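Local coordinates for uncharacterized protein conserved in bacteria (PDB 4FZQ) that probably contributes to host cell attachment as the G5 domain of the Streptococcus suis surface antigen HP0197, at residues L14-E19 and G37-K42; E18-D23 and L73-L78; S31-E36 and Q69-V74; V43-D48 and L60-V65. The protein carries 1 engineered substitution. All coordinates share one frame; numbering follows the deposited sequence.

Contact 1: residues L14-E19 and G37-K42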
loop_
_atom_site.group_PDB
_atom_site.type_symbol
_atom_site.label_atom_id
_atom_site.label_comp_id
_atom_site.label_asym_id
_atom_site.label_seq_id
_atom_site.Cartn_x
_atom_site.Cartn_y
_atom_site.Cartn_z
ATOM N N LEU A 14 4.760 -6.229 -9.529
ATOM C CA LEU A 14 5.037 -4.807 -9.477
ATOM C C LEU A 14 3.749 -4.052 -9.741
ATOM O O LEU A 14 2.875 -4.527 -10.472
ATOM C CB LEU A 14 6.041 -4.429 -10.560
ATOM C CG LEU A 14 7.375 -5.154 -10.474
ATOM C CD1 LEU A 14 8.253 -4.764 -11.646
ATOM C CD2 LEU A 14 8.033 -4.791 -9.160
ATOM N N PRO A 15 3.614 -2.865 -9.147
ATOM C CA PRO A 15 2.417 -2.030 -9.336
ATOM C C PRO A 15 2.190 -1.809 -10.840
ATOM O O PRO A 15 3.144 -1.531 -11.573
ATOM C CB PRO A 15 2.797 -0.724 -8.644
ATOM C CG PRO A 15 3.779 -1.169 -7.581
ATOM C CD PRO A 15 4.609 -2.203 -8.284
ATOM N N ILE A 16 0.950 -1.937 -11.305
ATOM C CA ILE A 16 0.671 -1.722 -12.721
ATOM C C ILE A 16 0.911 -0.249 -13.022
ATOM O O ILE A 16 0.489 0.619 -12.267
ATOM C CB ILE A 16 -0.795 -2.061 -13.090
ATOM C CG1 ILE A 16 -0.997 -3.577 -13.178
ATOM C CG2 ILE A 16 -1.150 -1.451 -14.439
ATOM C CD1 ILE A 16 -0.925 -4.343 -11.868
ATOM N N LYS A 17 1.609 0.044 -14.110
ATOM C CA LYS A 17 1.844 1.431 -14.461
ATOM C C LYS A 17 0.674 1.848 -15.341
ATOM O O LYS A 17 0.260 1.091 -16.223
ATOM C CB LYS A 17 3.154 1.585 -15.228
ATOM C CG LYS A 17 4.402 1.234 -14.434
ATOM C CD LYS A 17 5.641 1.467 -15.290
ATOM C CE LYS A 17 6.916 1.114 -14.548
ATOM N NZ LYS A 17 6.989 -0.348 -14.304
ATOM N N GLU A 18 0.129 3.038 -15.098
ATOM C CA GLU A 18 -0.997 3.501 -15.889
ATOM C C GLU A 18 -0.672 4.768 -16.656
ATOM O O GLU A 18 -0.366 5.809 -16.069
ATOM C CB GLU A 18 -2.213 3.757 -14.998
ATOM C CG GLU A 18 -3.526 3.880 -15.772
ATOM C CD GLU A 18 -4.724 4.202 -14.881
ATOM O OE1 GLU A 18 -4.865 5.369 -14.465
ATOM O OE2 GLU A 18 -5.524 3.287 -14.586
ATOM N N GLU A 19 -0.753 4.680 -17.974
ATOM C CA GLU A 19 -0.491 5.831 -18.812
ATOM C C GLU A 19 -1.790 6.588 -19.071
ATOM O O GLU A 19 -2.815 5.976 -19.360
ATOM C CB GLU A 19 0.101 5.386 -20.148
ATOM C CG GLU A 19 0.289 6.522 -21.111
ATOM C CD GLU A 19 0.862 6.091 -22.439
ATOM O OE1 GLU A 19 1.049 4.870 -22.651
ATOM O OE2 GLU A 19 1.124 6.986 -23.273
ATOM N N GLY A 37 -3.256 -3.664 -19.394
ATOM C CA GLY A 37 -1.906 -3.791 -18.877
ATOM C C GLY A 37 -1.711 -4.904 -17.867
ATOM O O GLY A 37 -2.597 -5.193 -17.065
ATOM N N LYS A 38 -0.541 -5.531 -17.920
ATOM C CA LYS A 38 -0.187 -6.621 -17.018
ATOM C C LYS A 38 0.906 -6.175 -16.067
ATOM O O LYS A 38 1.805 -5.432 -16.443
ATOM C CB LYS A 38 0.301 -7.837 -17.810
ATOM C CG LYS A 38 -0.810 -8.655 -18.463
ATOM C CD LYS A 38 -0.962 -8.374 -19.959
ATOM C CE LYS A 38 0.194 -8.964 -20.770
ATOM N NZ LYS A 38 -0.044 -8.888 -22.243
ATOM N N ALA A 39 0.828 -6.641 -14.832
ATOM C CA ALA A 39 1.812 -6.284 -13.818
ATOM C C ALA A 39 3.231 -6.703 -14.187
ATOM O O ALA A 39 3.443 -7.726 -14.842
ATOM C CB ALA A 39 1.428 -6.914 -12.483
ATOM N N GLY A 40 4.196 -5.890 -13.768
ATOM C CA GLY A 40 5.586 -6.209 -14.003
ATOM C C GLY A 40 5.974 -7.281 -12.992
ATOM O O GLY A 40 5.141 -7.748 -12.219
ATOM N N LYS A 41 7.243 -7.646 -12.945
ATOM C CA LYS A 41 7.634 -8.718 -12.052
ATOM C C LYS A 41 9.012 -8.550 -11.410
ATOM O O LYS A 41 9.961 -8.101 -12.051
ATOM C CB LYS A 41 7.583 -10.011 -12.864
ATOM C CG LYS A 41 7.414 -11.281 -12.085
ATOM C CD LYS A 41 7.081 -12.428 -13.049
ATOM C CE LYS A 41 5.740 -12.192 -13.755
ATOM N NZ LYS A 41 5.361 -13.310 -14.667
ATOM N N LYS A 42 9.108 -8.906 -10.138
ATOM C CA LYS A 42 10.381 -8.851 -9.425
ATOM C C LYS A 42 10.593 -10.250 -8.871
ATOM O O LYS A 42 9.937 -10.656 -7.916
ATOM C CB LYS A 42 10.325 -7.844 -8.293
ATOM C CG LYS A 42 11.559 -7.790 -7.421
ATOM C CD LYS A 42 11.343 -6.752 -6.333
ATOM C CE LYS A 42 12.351 -6.873 -5.211
ATOM N NZ LYS A 42 11.900 -6.100 -4.005
HETATM O O HOH W 1 3.969 -3.023 -13.381
HETATM O O HOH W 2 2.443 -2.195 -15.663
#
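Leu14 lies against the backbone of Gly40 and Lys41, where two largely irregular chain segments run past each other between the sheets of the domain. Its CG is anti to the carbonyl carbon (chi1 -59°), which carries the isobutyl group alongside the peptide between Gly40 and Lys41. CD1 meets Lys41 N at 3.3 Å, while the other methyl, CD2, reaches Lys42 CB at 3.9 Å; the two side chains cross at about a right angle. Gly40, without a side chain, lets Leu14 come this close to the main chain. The backbone is joined directly once, by Leu14 N to Gly40 O at 3.1 Å. That bond is straight at hydrogen (179°), although the donor stands well above the carbonyl plane, 64° out of it. The Ala39 methyl CB touches two neighbours, Leu14 O at 3.4 Å and Ile16 CD1 at 3.5 Å. Ile16 places CG1 anti to its carbonyl carbon and bends CD1 onto this methyl. Water supplements the link: one molecule accepts from Gly40 N and probably donates to Pro15 O, and a second accepts from Lys17 N at 2.8 Å and may give a weak bond to Lys38 O. Leu14 also touches Val65 of strand 55-66, and Lys17 and Glu19 bond through their backbones to Arg71 of strand 71-75, which places the contact at the junction of the two three-stranded sheets.

Contact 2: residues E18-D23 and L73-L78; sequences EEIRYD and LVKGSL
A parallel beta ladder pairs Ile20 with Leu73, Arg21 with Val74 and Tyr22 with Lys75, joining two of the three strands of the mixed sheet of this G5 domain. The short axes approach to 4.7 Å and their directions differ by 25°. Four backbone bonds alternate in direction: Leu73 N to Glu19 O at 2.7 Å, then Arg21 N to Leu73 O, Lys75 N to Arg21 O, and Asp23 N to Lys75 O. On the face of Ile20 and Tyr22, Ile20 CG2 meets Lys75 CD at 3.7 Å, and Leu73 lies beside Ile20, pointing the same way. Tyr22 holds CG anti to its N (chi1 172°), which brings its ring to the turn after the ladder. Gly76 C sits at the ring edge, 3.3 Å from CE1, and Leu78 CB lies over one face, offset toward the rim. On the other face, Asp23 CB packs on Val74 CG1 at 3.5 Å. There Arg21, bent at chi3, turns back along its own strand to form a salt bridge from NH2 to Glu19 OE1 at 2.7 Å. That oxygen also pairs with Lys30 of the second subunit, so two cations share it. Strand 71-75 is central, flanked by strand 31-35 as well, and Glu18 and Ile20 of strand 18-22 carry backbone hydrogen bonds to the second subunit.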
loop_
_atom_site.group_PDB
_atom_site.type_symbol
_atom_site.label_atom_id
_atom_site.label_comp_id
_atom_site.label_asym_id
_atom_site.label_seq_id
_atom_site.Cartn_x
_atom_site.Cartn_y
_atom_site.Cartn_z
ATOM N N GLU A 18 0.129 3.038 -15.098
ATOM C CA GLU A 18 -0.997 3.501 -15.889
ATOM C C GLU A 18 -0.672 4.768 -16.656
ATOM O O GLU A 18 -0.366 5.809 -16.069
ATOM C CB GLU A 18 -2.213 3.757 -14.998
ATOM C CG GLU A 18 -3.526 3.880 -15.772
ATOM C CD GLU A 18 -4.724 4.202 -14.881
ATOM O OE1 GLU A 18 -4.865 5.369 -14.465
ATOM O OE2 GLU A 18 -5.524 3.287 -14.586
ATOM N N GLU A 19 -0.753 4.680 -17.974
ATOM C CA GLU A 19 -0.491 5.831 -18.812
ATOM C C GLU A 19 -1.790 6.588 -19.071
ATOM O O GLU A 19 -2.815 5.976 -19.360
ATOM C CB GLU A 19 0.101 5.386 -20.148
ATOM C CG GLU A 19 0.289 6.522 -21.111
ATOM C CD GLU A 19 0.862 6.091 -22.439
ATOM O OE1 GLU A 19 1.049 4.870 -22.651
ATOM O OE2 GLU A 19 1.124 6.986 -23.273
ATOM N N ILE A 20 -1.760 7.911 -18.925
ATOM C CA ILE A 20 -2.933 8.727 -19.217
ATOM C C ILE A 20 -2.573 9.385 -20.540
ATOM O O ILE A 20 -1.584 10.111 -20.654
ATOM C CB ILE A 20 -3.220 9.817 -18.150
ATOM C CG1 ILE A 20 -3.813 9.195 -16.887
ATOM C CG2 ILE A 20 -4.266 10.791 -18.680
ATOM C CD1 ILE A 20 -5.025 8.297 -17.020
ATOM N N ARG A 21 -3.387 9.111 -21.543
ATOM C CA ARG A 21 -3.153 9.608 -22.882
ATOM C C ARG A 21 -4.327 10.495 -23.307
ATOM O O ARG A 21 -5.473 10.204 -22.983
ATOM C CB ARG A 21 -3.002 8.384 -23.786
ATOM C CG ARG A 21 -2.472 8.618 -25.160
ATOM C CD ARG A 21 -2.258 7.279 -25.865
ATOM N NE ARG A 21 -1.164 6.509 -25.282
ATOM C CZ ARG A 21 -0.663 5.402 -25.821
ATOM N NH1 ARG A 21 -1.165 4.938 -26.957
ATOM N NH2 ARG A 21 0.346 4.766 -25.238
ATOM N N TYR A 22 -4.041 11.590 -24.004
ATOM C CA TYR A 22 -5.098 12.499 -24.459
ATOM C C TYR A 22 -5.530 12.191 -25.885
ATOM O O TYR A 22 -4.702 11.902 -26.738
ATOM C CB TYR A 22 -4.635 13.966 -24.400
ATOM C CG TYR A 22 -5.608 14.961 -25.038
ATOM C CD1 TYR A 22 -6.949 15.010 -24.646
ATOM C CD2 TYR A 22 -5.178 15.874 -26.003
ATOM C CE1 TYR A 22 -7.833 15.945 -25.193
ATOM C CE2 TYR A 22 -6.051 16.812 -26.558
ATOM C CZ TYR A 22 -7.378 16.847 -26.148
ATOM O OH TYR A 22 -8.248 17.795 -26.665
ATOM N N ASP A 23 -6.834 12.257 -26.128
ATOM C CA ASP A 23 -7.388 12.025 -27.455
ATOM C C ASP A 23 -8.380 13.159 -27.692
ATOM O O ASP A 23 -9.393 13.257 -27.001
ATOM C CB ASP A 23 -8.100 10.667 -27.506
ATOM C CG ASP A 23 -8.697 10.360 -28.876
ATOM O OD1 ASP A 23 -9.223 9.235 -29.053
ATOM O OD2 ASP A 23 -8.645 11.234 -29.774
ATOM N N LEU A 73 -5.014 4.627 -20.168
ATOM C CA LEU A 73 -6.284 5.312 -19.999
ATOM C C LEU A 73 -6.305 6.467 -20.999
ATOM O O LEU A 73 -5.393 7.294 -21.023
ATOM C CB LEU A 73 -6.435 5.851 -18.576
ATOM C CG LEU A 73 -7.862 6.325 -18.260
ATOM C CD1 LEU A 73 -8.751 5.097 -18.115
ATOM C CD2 LEU A 73 -7.902 7.156 -16.986
ATOM N N VAL A 74 -7.337 6.507 -21.834
ATOM C CA VAL A 74 -7.469 7.551 -22.845
ATOM C C VAL A 74 -8.626 8.477 -22.473
ATOM O O VAL A 74 -9.745 8.022 -22.255
ATOM C CB VAL A 74 -7.728 6.937 -24.251
ATOM C CG1 VAL A 74 -7.646 8.014 -25.307
ATOM C CG2 VAL A 74 -6.700 5.847 -24.554
ATOM N N LYS A 75 -8.352 9.774 -22.387
ATOM C CA LYS A 75 -9.382 10.736 -22.028
ATOM C C LYS A 75 -9.427 11.948 -22.956
ATOM O O LYS A 75 -8.513 12.187 -23.763
ATOM C CB LYS A 75 -9.192 11.185 -20.584
ATOM C CG LYS A 75 -7.813 11.719 -20.289
ATOM C CD LYS A 75 -7.679 12.099 -18.824
ATOM C CE LYS A 75 -8.616 13.230 -18.453
ATOM N NZ LYS A 75 -8.419 13.665 -17.045
ATOM N N GLY A 76 -10.501 12.718 -22.817
ATOM C CA GLY A 76 -10.700 13.878 -23.658
ATOM C C GLY A 76 -10.210 15.186 -23.090
ATOM O O GLY A 76 -10.765 16.241 -23.394
ATOM N N SER A 77 -9.186 15.129 -22.248
ATOM C CA SER A 77 -8.621 16.349 -21.678
ATOM C C SER A 77 -7.129 16.135 -21.499
ATOM O O SER A 77 -6.675 15.000 -21.462
ATOM C CB SER A 77 -9.247 16.658 -20.323
ATOM O OG SER A 77 -10.648 16.477 -20.339
ATOM N N LEU A 78 -6.358 17.208 -21.390
ATOM C CA LEU A 78 -4.932 17.028 -21.193
ATOM C C LEU A 78 -4.501 17.495 -19.816
ATOM O O LEU A 78 -4.543 18.685 -19.520
ATOM C CB LEU A 78 -4.117 17.788 -22.234
ATOM C CG LEU A 78 -2.595 17.653 -22.032
ATOM C CD1 LEU A 78 -2.178 16.204 -22.218
ATOM C CD2 LEU A 78 -1.839 18.545 -22.996
#

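Contact 3: residues S31-E36 and Q69-V74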
loop_
_atom_site.group_PDB
_atom_site.type_symbol
_atom_site.label_atom_id
_atom_site.label_comp_id
_atom_site.label_asym_id
_atom_site.label_seq_id
_atom_site.Cartn_x
_atom_site.Cartn_y
_atom_site.Cartn_z
ATOM N N SER A 31 -13.872 8.888 -21.405
ATOM C CA SER A 31 -12.579 8.225 -21.334
ATOM C C SER A 31 -12.763 6.720 -21.262
ATOM O O SER A 31 -13.711 6.233 -20.657
ATOM C CB SER A 31 -11.805 8.690 -20.105
ATOM O OG SER A 31 -12.382 8.153 -18.933
ATOM N N TYR A 32 -11.846 5.991 -21.882
ATOM C CA TYR A 32 -11.884 4.534 -21.896
ATOM C C TYR A 32 -10.453 4.020 -21.759
ATOM O O TYR A 32 -9.500 4.781 -21.929
ATOM C CB TYR A 32 -12.474 4.043 -23.221
ATOM C CG TYR A 32 -11.699 4.525 -24.425
ATOM C CD1 TYR A 32 -11.739 5.862 -24.811
ATOM C CD2 TYR A 32 -10.876 3.661 -25.140
ATOM C CE1 TYR A 32 -10.972 6.329 -25.881
ATOM C CE2 TYR A 32 -10.102 4.118 -26.207
ATOM C CZ TYR A 32 -10.155 5.455 -26.572
ATOM O OH TYR A 32 -9.383 5.929 -27.613
ATOM N N LEU A 33 -10.283 2.742 -21.446
ATOM C CA LEU A 33 -8.931 2.226 -21.344
ATOM C C LEU A 33 -8.565 1.582 -22.664
ATOM O O LEU A 33 -9.357 0.852 -23.245
ATOM C CB LEU A 33 -8.789 1.236 -20.180
ATOM C CG LEU A 33 -9.593 -0.057 -20.062
ATOM C CD1 LEU A 33 -9.284 -1.001 -21.210
ATOM C CD2 LEU A 33 -9.231 -0.720 -18.732
ATOM N N LEU A 34 -7.369 1.891 -23.151
ATOM C CA LEU A 34 -6.893 1.351 -24.415
ATOM C C LEU A 34 -6.453 -0.092 -24.219
ATOM O O LEU A 34 -6.586 -0.919 -25.116
ATOM C CB LEU A 34 -5.715 2.170 -24.926
ATOM C CG LEU A 34 -5.815 2.678 -26.361
ATOM C CD1 LEU A 34 -4.469 3.259 -26.768
ATOM C CD2 LEU A 34 -6.218 1.544 -27.295
ATOM N N GLN A 35 -5.897 -0.376 -23.046
ATOM C CA GLN A 35 -5.463 -1.722 -22.716
ATOM C C GLN A 35 -5.353 -1.813 -21.200
ATOM O O GLN A 35 -5.033 -0.831 -20.529
ATOM C CB GLN A 35 -4.137 -2.064 -23.412
ATOM C CG GLN A 35 -2.885 -1.572 -22.731
ATOM C CD GLN A 35 -1.619 -1.895 -23.522
ATOM O OE1 GLN A 35 -0.506 -1.665 -23.049
ATOM N NE2 GLN A 35 -1.784 -2.419 -24.734
ATOM N N GLU A 36 -5.640 -2.994 -20.663
ATOM C CA GLU A 36 -5.624 -3.185 -19.221
ATOM C C GLU A 36 -4.246 -3.298 -18.592
ATOM O O GLU A 36 -4.088 -3.056 -17.401
ATOM C CB GLU A 36 -6.484 -4.400 -18.856
ATOM C CG GLU A 36 -7.933 -4.253 -19.333
ATOM C CD GLU A 36 -8.941 -4.978 -18.452
ATOM O OE1 GLU A 36 -8.934 -6.232 -18.427
ATOM O OE2 GLU A 36 -9.743 -4.284 -17.783
ATOM N N GLN A 69 3.289 -4.593 -18.704
ATOM C CA GLN A 69 2.578 -3.956 -19.797
ATOM C C GLN A 69 1.738 -2.838 -19.196
ATOM O O GLN A 69 1.010 -3.056 -18.229
ATOM C CB GLN A 69 1.686 -4.983 -20.496
ATOM C CG GLN A 69 0.837 -4.433 -21.628
ATOM C CD GLN A 69 -0.104 -5.480 -22.202
ATOM O OE1 GLN A 69 0.329 -6.411 -22.875
ATOM N NE2 GLN A 69 -1.400 -5.336 -21.928
ATOM N N ASN A 70 1.851 -1.640 -19.759
ATOM C CA ASN A 70 1.094 -0.497 -19.260
ATOM C C ASN A 70 -0.412 -0.605 -19.440
ATOM O O ASN A 70 -0.910 -1.196 -20.398
ATOM C CB ASN A 70 1.515 0.805 -19.950
ATOM C CG ASN A 70 2.831 1.353 -19.445
ATOM O OD1 ASN A 70 3.393 0.869 -18.459
ATOM N ND2 ASN A 70 3.330 2.389 -20.120
ATOM N N ARG A 71 -1.127 -0.020 -18.493
ATOM C CA ARG A 71 -2.564 0.060 -18.554
ATOM C C ARG A 71 -2.673 1.438 -19.214
ATOM O O ARG A 71 -2.022 2.391 -18.771
ATOM C CB ARG A 71 -3.124 0.090 -17.137
ATOM C CG ARG A 71 -4.620 0.311 -17.018
ATOM C CD ARG A 71 -5.023 0.303 -15.550
ATOM N NE ARG A 71 -6.389 0.774 -15.343
ATOM C CZ ARG A 71 -7.474 0.110 -15.726
ATOM N NH1 ARG A 71 -7.351 -1.065 -16.333
ATOM N NH2 ARG A 71 -8.679 0.625 -15.510
ATOM N N ILE A 72 -3.440 1.558 -20.286
ATOM C CA ILE A 72 -3.551 2.857 -20.933
ATOM C C ILE A 72 -4.944 3.453 -20.787
ATOM O O ILE A 72 -5.935 2.860 -21.225
ATOM C CB ILE A 72 -3.202 2.791 -22.449
ATOM C CG1 ILE A 72 -1.700 2.587 -22.656
ATOM C CG2 ILE A 72 -3.576 4.091 -23.125
ATOM C CD1 ILE A 72 -0.767 2.561 -21.440
ATOM N N LEU A 73 -5.014 4.627 -20.168
ATOM C CA LEU A 73 -6.284 5.312 -19.999
ATOM C C LEU A 73 -6.305 6.467 -20.999
ATOM O O LEU A 73 -5.393 7.294 -21.023
ATOM C CB LEU A 73 -6.435 5.851 -18.576
ATOM C CG LEU A 73 -7.862 6.325 -18.260
ATOM C CD1 LEU A 73 -8.751 5.097 -18.115
ATOM C CD2 LEU A 73 -7.902 7.156 -16.986
ATOM N N VAL A 74 -7.337 6.507 -21.834
ATOM C CA VAL A 74 -7.469 7.551 -22.845
ATOM C C VAL A 74 -8.626 8.477 -22.473
ATOM O O VAL A 74 -9.745 8.022 -22.255
ATOM C CB VAL A 74 -7.728 6.937 -24.251
ATOM C CG1 VAL A 74 -7.646 8.014 -25.307
ATOM C CG2 VAL A 74 -6.700 5.847 -24.554
HETATM O O HOH W 3 -5.145 -2.682 -14.906
#
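Ile72 O is approached by two groups of the facing strand: Leu34 N donates to it at 2.6 Å, and Leu33 CA makes a C-H...O contact with it at 3.1 Å. The bond from Leu34 is bent at hydrogen (149°), and the donor is tilted 25° from the carbonyl plane. The chain turns a corner at Leu34. Before the corner the ladder is regular and antiparallel. Tyr32 and Val74 form a hydrogen-bonded pair, with Val74 N donating to Tyr32 O at 2.8 Å and Tyr32 N to Val74 O, and Leu33 faces Leu73 in a non-hydrogen-bonded pair. Beyond it, Ile72 N donates to Gln35 O. Tyr32 CG stands between its backbone N and carbonyl carbon (chi1 58°), laying the ring beside Val74 so that Val74 CB makes a CH-pi contact over its face, 4.0 Å from the ring centroid. Leu34 continues this apolar patch, its CB 3.4 Å from Ile72 CG2 and its CG 3.8 Å from Val74 CG2. On the opposite face the extended Arg71 side chain turns its guanidinium edge to Glu36 O. A water donates to Glu36 O at 2.7 Å and accepts a weak bond from Arg71 NH1. Arg71 NE forms its salt bridge with Glu18 of strand 18-22. Strand 71-75 thus lies between strand 31-35, which it meets antiparallel, and strand 18-22, which it meets parallel; nearby, Asn70 ND2 bonds to Tyr32 OH of the second subunit.

Contact 4: residues V43-D48 and L60-V65; sequences VSVYQD and LLSETV
Residues 43-48 and 60-65 run antiparallel, 4.5 Å apart at closest axis approach, as the two arms of a beta hairpin interrupted by a classic beta bulge at Leu61 and Ser62. Both of these face Val45: Leu61 N donates to Val45 O at 2.7 Å, whereas Ser62 N reaches the same oxygen only weakly, at 3.4 Å. Val43 and Thr64 form a hydrogen-bonded pair nearer the other end, each N donating to the other's O. The extra residue shifts the register by one and sets Tyr46 opposite Leu60. The Tyr46 ring takes Leu60 CD1 over one face, 4.0 Å from the centroid and 24° off the normal, in a CH-pi contact displaced toward the rim. On the face of Val45, the Ser62 hydroxyl stands between its backbone N and carbonyl carbon (chi1 59°), putting OG 3.5 Å from Val45 CB. Leu61 spreads its methyls on Gln47, CD2 lying 3.9 Å from Gln47 CB. Strand 4-13 flanks residues 43-48, with Val43 touching Lys9 and Glu11. Beyond residues 62-65 the sheet continues as an antiparallel ladder into the third subunit, whose Thr64 OG1 bonds to Thr64 OG1 here. One water gathers three groups on the face of Val43, Ser62 and Thr64, donating to Val43 O at 2.9 Å while also bonding Ser62 OG and, at 2.8 Å, Thr64 OG1.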
loop_
_atom_site.group_PDB
_atom_site.type_symbol
_atom_site.label_atom_id
_atom_site.label_comp_id
_atom_site.label_asym_id
_atom_site.label_seq_id
_atom_site.Cartn_x
_atom_site.Cartn_y
_atom_site.Cartn_z
ATOM N N VAL A 43 11.493 -10.998 -9.498
ATOM C CA VAL A 43 11.780 -12.362 -9.071
ATOM C C VAL A 43 13.096 -12.480 -8.316
ATOM O O VAL A 43 14.152 -12.109 -8.825
ATOM C CB VAL A 43 11.846 -13.317 -10.262
ATOM C CG1 VAL A 43 12.201 -14.689 -9.786
ATOM C CG2 VAL A 43 10.521 -13.333 -10.989
ATOM N N SER A 44 13.021 -12.991 -7.094
ATOM C CA SER A 44 14.206 -13.179 -6.284
ATOM C C SER A 44 14.452 -14.668 -6.109
ATOM O O SER A 44 13.518 -15.441 -5.864
ATOM C CB SER A 44 14.031 -12.532 -4.911
ATOM O OG SER A 44 13.774 -11.154 -5.016
ATOM N N VAL A 45 15.709 -15.071 -6.260
ATOM C CA VAL A 45 16.076 -16.465 -6.061
ATOM C C VAL A 45 16.846 -16.491 -4.750
ATOM O O VAL A 45 17.819 -15.751 -4.580
ATOM C CB VAL A 45 16.984 -16.994 -7.179
ATOM C CG1 VAL A 45 17.461 -18.406 -6.828
ATOM C CG2 VAL A 45 16.234 -17.012 -8.495
ATOM N N TYR A 46 16.393 -17.326 -3.823
ATOM C CA TYR A 46 17.039 -17.434 -2.523
ATOM C C TYR A 46 17.637 -18.800 -2.336
ATOM O O TYR A 46 17.317 -19.741 -3.070
ATOM C CB TYR A 46 16.037 -17.228 -1.385
ATOM C CG TYR A 46 15.437 -15.851 -1.296
ATOM C CD1 TYR A 46 14.263 -15.533 -1.979
ATOM C CD2 TYR A 46 16.043 -14.861 -0.526
ATOM C CE1 TYR A 46 13.707 -14.253 -1.890
ATOM C CE2 TYR A 46 15.503 -13.592 -0.433
ATOM C CZ TYR A 46 14.333 -13.292 -1.115
ATOM O OH TYR A 46 13.787 -12.035 -1.016
ATOM N N GLN A 47 18.513 -18.907 -1.341
ATOM C CA GLN A 47 19.098 -20.195 -1.007
ATOM C C GLN A 47 18.985 -20.381 0.494
ATOM O O GLN A 47 19.445 -19.546 1.271
ATOM C CB GLN A 47 20.553 -20.298 -1.410
ATOM C CG GLN A 47 21.000 -21.734 -1.356
ATOM C CD GLN A 47 22.445 -21.923 -1.713
ATOM O OE1 GLN A 47 22.840 -22.998 -2.156
ATOM N NE2 GLN A 47 23.251 -20.887 -1.512
ATOM N N ASP A 48 18.357 -21.477 0.899
ATOM C CA ASP A 48 18.168 -21.760 2.310
ATOM C C ASP A 48 19.097 -22.856 2.782
ATOM O O ASP A 48 19.467 -23.739 2.005
ATOM C CB ASP A 48 16.730 -22.206 2.562
ATOM C CG ASP A 48 15.714 -21.119 2.273
ATOM O OD1 ASP A 48 14.567 -21.469 1.928
ATOM O OD2 ASP A 48 16.050 -19.925 2.401
ATOM N N LEU A 60 20.239 -14.307 -0.526
ATOM C CA LEU A 60 19.601 -13.851 -1.748
ATOM C C LEU A 60 20.636 -14.096 -2.849
ATOM O O LEU A 60 21.736 -13.564 -2.796
ATOM C CB LEU A 60 19.287 -12.358 -1.646
ATOM C CG LEU A 60 18.772 -11.698 -2.930
ATOM C CD1 LEU A 60 17.396 -12.262 -3.280
ATOM C CD2 LEU A 60 18.695 -10.188 -2.738
ATOM N N LEU A 61 20.287 -14.911 -3.831
ATOM C CA LEU A 61 21.195 -15.224 -4.915
ATOM C C LEU A 61 21.113 -14.243 -6.079
ATOM O O LEU A 61 22.138 -13.873 -6.656
ATOM C CB LEU A 61 20.924 -16.640 -5.414
ATOM C CG LEU A 61 21.877 -17.760 -4.982
ATOM C CD1 LEU A 61 22.387 -17.536 -3.568
ATOM C CD2 LEU A 61 21.147 -19.088 -5.120
ATOM N N SER A 62 19.895 -13.823 -6.425
ATOM C CA SER A 62 19.696 -12.886 -7.521
ATOM C C SER A 62 18.335 -12.226 -7.465
ATOM O O SER A 62 17.399 -12.737 -6.850
ATOM C CB SER A 62 19.853 -13.594 -8.862
ATOM O OG SER A 62 18.929 -14.659 -8.984
ATOM N N GLU A 63 18.230 -11.091 -8.141
ATOM C CA GLU A 63 17.005 -10.320 -8.163
ATOM C C GLU A 63 16.824 -9.778 -9.584
ATOM O O GLU A 63 17.632 -8.979 -10.072
ATOM C CB GLU A 63 17.140 -9.195 -7.139
ATOM C CG GLU A 63 15.874 -8.508 -6.722
ATOM C CD GLU A 63 16.140 -7.492 -5.628
ATOM O OE1 GLU A 63 16.455 -7.907 -4.491
ATOM O OE2 GLU A 63 16.054 -6.273 -5.905
ATOM N N THR A 64 15.763 -10.236 -10.240
ATOM C CA THR A 64 15.446 -9.854 -11.608
ATOM C C THR A 64 14.166 -9.034 -11.687
ATOM O O THR A 64 13.125 -9.456 -11.204
ATOM C CB THR A 64 15.261 -11.103 -12.468
ATOM O OG1 THR A 64 16.461 -11.884 -12.440
ATOM C CG2 THR A 64 14.919 -10.726 -13.904
ATOM N N VAL A 65 14.241 -7.865 -12.305
ATOM C CA VAL A 65 13.071 -7.014 -12.446
ATOM C C VAL A 65 12.672 -6.944 -13.913
ATOM O O VAL A 65 13.457 -6.511 -14.747
ATOM C CB VAL A 65 13.352 -5.593 -11.928
ATOM C CG1 VAL A 65 12.251 -4.652 -12.363
ATOM C CG2 VAL A 65 13.438 -5.607 -10.409
HETATM O O HOH W 4 16.601 -13.143 -9.924
HETATM O O HOH W 5 14.547 -9.211 -3.743
#

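In the fold
The four contacts trace an elongated chain made of two three-stranded sheets. Contacts 2 and 3 build the mixed sheet from either side of strand 71-75; they share Leu73 and Val74, and their centres are about 8 Å apart. Contact 4 belongs to the antiparallel sheet, its centre about 37 Å from that of contact 2, and even their nearest atoms stay about 15 Å apart. Contact 1 lies at the junction, its centre about 12 Å from the centre of contact 3 and about 20 Å from that of contact 4. It touches contact 3 through Lys38 and Gln69 and contact 4 through Leu14 and Val65. Subunit interfaces differ accordingly: contacts 1, 2 and 3 reach the second subunit, contact 4 the third.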